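PDB 3QKI: glucose-6-phosphate isomerase from Plasmodium falciparum, which probably interconverts alpha-D-glucose 6-phosphate and beta-D-fructose 6-phosphate, the second step of glycolysis. Local coordinates for residues Arg117-Lys122 / Cys340-Glu345. Numbering follows the deposited sequence.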
loop_
_atom_site.group_PDB
_atom_site.type_symbol
_atom_site.label_atom_id
_atom_site.label_comp_id
_atom_site.label_asym_id
_atom_site.label_seq_id
_atom_site.Cartn_x
_atom_site.Cartn_y
_atom_site.Cartn_z
ATOM N N ARG A 117 18.521 -21.694 0.844
ATOM C CA ARG A 117 18.721 -21.719 -0.600
ATOM C C ARG A 117 20.089 -22.248 -1.059
ATOM O O ARG A 117 20.385 -22.158 -2.243
ATOM C CB ARG A 117 18.383 -20.355 -1.226
ATOM C CG ARG A 117 19.041 -19.184 -0.516
ATOM C CD ARG A 117 18.067 -18.448 0.390
ATOM N NE ARG A 117 18.558 -17.080 0.548
ATOM C CZ ARG A 117 17.901 -16.088 1.132
ATOM N NH1 ARG A 117 16.692 -16.295 1.651
ATOM N NH2 ARG A 117 18.435 -14.878 1.184
ATOM N N ILE A 118 20.904 -22.828 -0.152
ATOM C CA ILE A 118 22.183 -23.435 -0.557
ATOM C C ILE A 118 21.797 -24.711 -1.381
ATOM O O ILE A 118 20.970 -25.497 -0.908
ATOM C CB ILE A 118 23.103 -23.743 0.656
ATOM C CG1 ILE A 118 23.567 -22.436 1.324
ATOM C CG2 ILE A 118 24.318 -24.616 0.232
ATOM C CD1 ILE A 118 24.250 -22.613 2.728
ATOM N N PRO A 119 22.274 -24.856 -2.643
ATOM C CA PRO A 119 21.882 -26.041 -3.443
ATOM C C PRO A 119 22.504 -27.336 -2.923
ATOM O O PRO A 119 23.504 -27.295 -2.208
ATOM C CB PRO A 119 22.340 -25.691 -4.864
ATOM C CG PRO A 119 23.466 -24.737 -4.680
ATOM C CD PRO A 119 23.249 -24.009 -3.369
ATOM N N ILE A 120 21.883 -28.470 -3.262
ATOM C CA ILE A 120 22.270 -29.818 -2.852
ATOM C C ILE A 120 23.747 -30.157 -3.099
ATOM O O ILE A 120 24.361 -30.779 -2.245
ATOM C CB ILE A 120 21.274 -30.908 -3.371
ATOM C CG1 ILE A 120 21.443 -32.250 -2.626
ATOM C CG2 ILE A 120 21.366 -31.105 -4.886
ATOM C CD1 ILE A 120 20.607 -32.427 -1.474
ATOM N N GLU A 121 24.327 -29.702 -4.206
ATOM C CA GLU A 121 25.730 -29.998 -4.522
ATOM C C GLU A 121 26.743 -29.390 -3.522
ATOM O O GLU A 121 27.906 -29.808 -3.481
ATOM C CB GLU A 121 26.053 -29.650 -5.987
ATOM C CG GLU A 121 25.818 -28.197 -6.355
ATOM C CD GLU A 121 24.449 -27.804 -6.896
ATOM O OE1 GLU A 121 23.462 -28.567 -6.724
ATOM O OE2 GLU A 121 24.376 -26.695 -7.479
ATOM N N LYS A 122 26.273 -28.431 -2.683
ATOM C CA LYS A 122 27.083 -27.752 -1.678
ATOM C C LYS A 122 26.733 -28.209 -0.249
ATOM O O LYS A 122 27.219 -27.609 0.710
ATOM C CB LYS A 122 26.921 -26.219 -1.806
ATOM C CG LYS A 122 27.390 -25.636 -3.117
ATOM C CD LYS A 122 27.315 -24.107 -3.089
ATOM C CE LYS A 122 27.645 -23.519 -4.439
ATOM N NZ LYS A 122 27.937 -22.061 -4.374
ATOM N N CYS A 340 18.330 -16.522 -5.239
ATOM C CA CYS A 340 18.551 -16.100 -3.852
ATOM C C CYS A 340 19.986 -16.415 -3.464
ATOM O O CYS A 340 20.690 -15.565 -2.904
ATOM C CB CYS A 340 17.575 -16.791 -2.902
ATOM S SG CYS A 340 15.837 -16.357 -3.170
ATOM N N HIS A 341 20.410 -17.658 -3.765
ATOM C CA HIS A 341 21.737 -18.151 -3.430
ATOM C C HIS A 341 22.861 -17.355 -4.085
ATOM O O HIS A 341 23.810 -16.976 -3.391
ATOM C CB HIS A 341 21.865 -19.648 -3.743
ATOM C CG HIS A 341 23.223 -20.194 -3.407
ATOM N ND1 HIS A 341 23.681 -20.237 -2.101
ATOM C CD2 HIS A 341 24.189 -20.671 -4.223
ATOM C CE1 HIS A 341 24.887 -20.772 -2.161
ATOM N NE2 HIS A 341 25.227 -21.064 -3.414
ATOM N N ASP A 342 22.749 -17.066 -5.401
ATOM C CA ASP A 342 23.768 -16.301 -6.122
ATOM C C ASP A 342 23.915 -14.885 -5.597
ATOM O O ASP A 342 25.040 -14.397 -5.482
ATOM C CB ASP A 342 23.520 -16.329 -7.637
ATOM C CG ASP A 342 23.834 -17.674 -8.266
ATOM O OD1 ASP A 342 24.495 -18.508 -7.595
ATOM O OD2 ASP A 342 23.422 -17.895 -9.420
ATOM N N MET A 343 22.800 -14.244 -5.211
ATOM C CA MET A 343 22.861 -12.914 -4.596
ATOM C C MET A 343 23.450 -13.017 -3.160
ATOM O O MET A 343 24.224 -12.148 -2.779
ATOM C CB MET A 343 21.482 -12.229 -4.603
ATOM C CG MET A 343 21.475 -10.819 -3.974
ATOM S SD MET A 343 22.631 -9.633 -4.723
ATOM C CE MET A 343 21.799 -9.326 -6.228
ATOM N N ASP A 344 23.116 -14.092 -2.385
ATOM C CA ASP A 344 23.687 -14.321 -1.056
ATOM C C ASP A 344 25.224 -14.396 -1.153
ATOM O O ASP A 344 25.921 -13.755 -0.354
ATOM C CB ASP A 344 23.185 -15.625 -0.420
ATOM C CG ASP A 344 21.731 -15.635 0.009
ATOM O OD1 ASP A 344 21.111 -14.537 0.076
ATOM O OD2 ASP A 344 21.180 -16.742 0.197
ATOM N N GLU A 345 25.738 -15.172 -2.134
ATOM C CA GLU A 345 27.185 -15.355 -2.372
ATOM C C GLU A 345 27.875 -14.044 -2.711
ATOM O O GLU A 345 28.971 -13.772 -2.212
ATOM C CB GLU A 345 27.435 -16.404 -3.472
ATOM C CG GLU A 345 27.069 -17.814 -3.040
ATOM C CD GLU A 345 28.105 -18.489 -2.159
ATOM O OE1 GLU A 345 29.215 -18.760 -2.662
ATOM O OE2 GLU A 345 27.797 -18.776 -0.979
#
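R117 reaches across helix 330-349 to D344, and a side-on, two-nitrogen salt bridge joins them. In this phosphoglucose isomerase fold the contact fastens the loop between helix 90-99 and strand 129-130 to that helix, away from the sugar phosphate site. The arginine can be followed outward: CB lies 4.0 Å from C340 CB, CG and CD each touch both the same cysteine carbon and D344 OD2, and a bend at chi2 brings the outer part of the chain to the D344 carboxylate. NE then gives its hydrogen to D344 OD2 at 2.7 Å, tilted 16° from the guanidinium plane, while C340 CB sits over one face of the group. At the tip, NH2 meets D344 OD1 at 2.9 Å in an almost straight bond (175°). Both carboxylate oxygens use their syn lone pairs. E534 and T316 take further guanidinium hydrogens and S531 OG hydrogen-bonds D344 OD1, so helix 523-543 helps to fix this buried pair.

One helical turn before D344, H341 projects toward the loop with CG anti to its backbone N (chi1 -180°). P119 CD rests over the centre of the imidazole in a CH-pi contact, 3.6 Å from the centroid; E345 CG lies over the opposite face, toward the rim. The ring is thus held between the loop and its own helix. K122, extended beyond CG, comes in at the ring edge and also makes a long salt bridge to E345 OE1. Its NZ donates to H341 NE2 at 3.0 Å, nearly in the ring plane, consistent with an imidazole unprotonated at NE2.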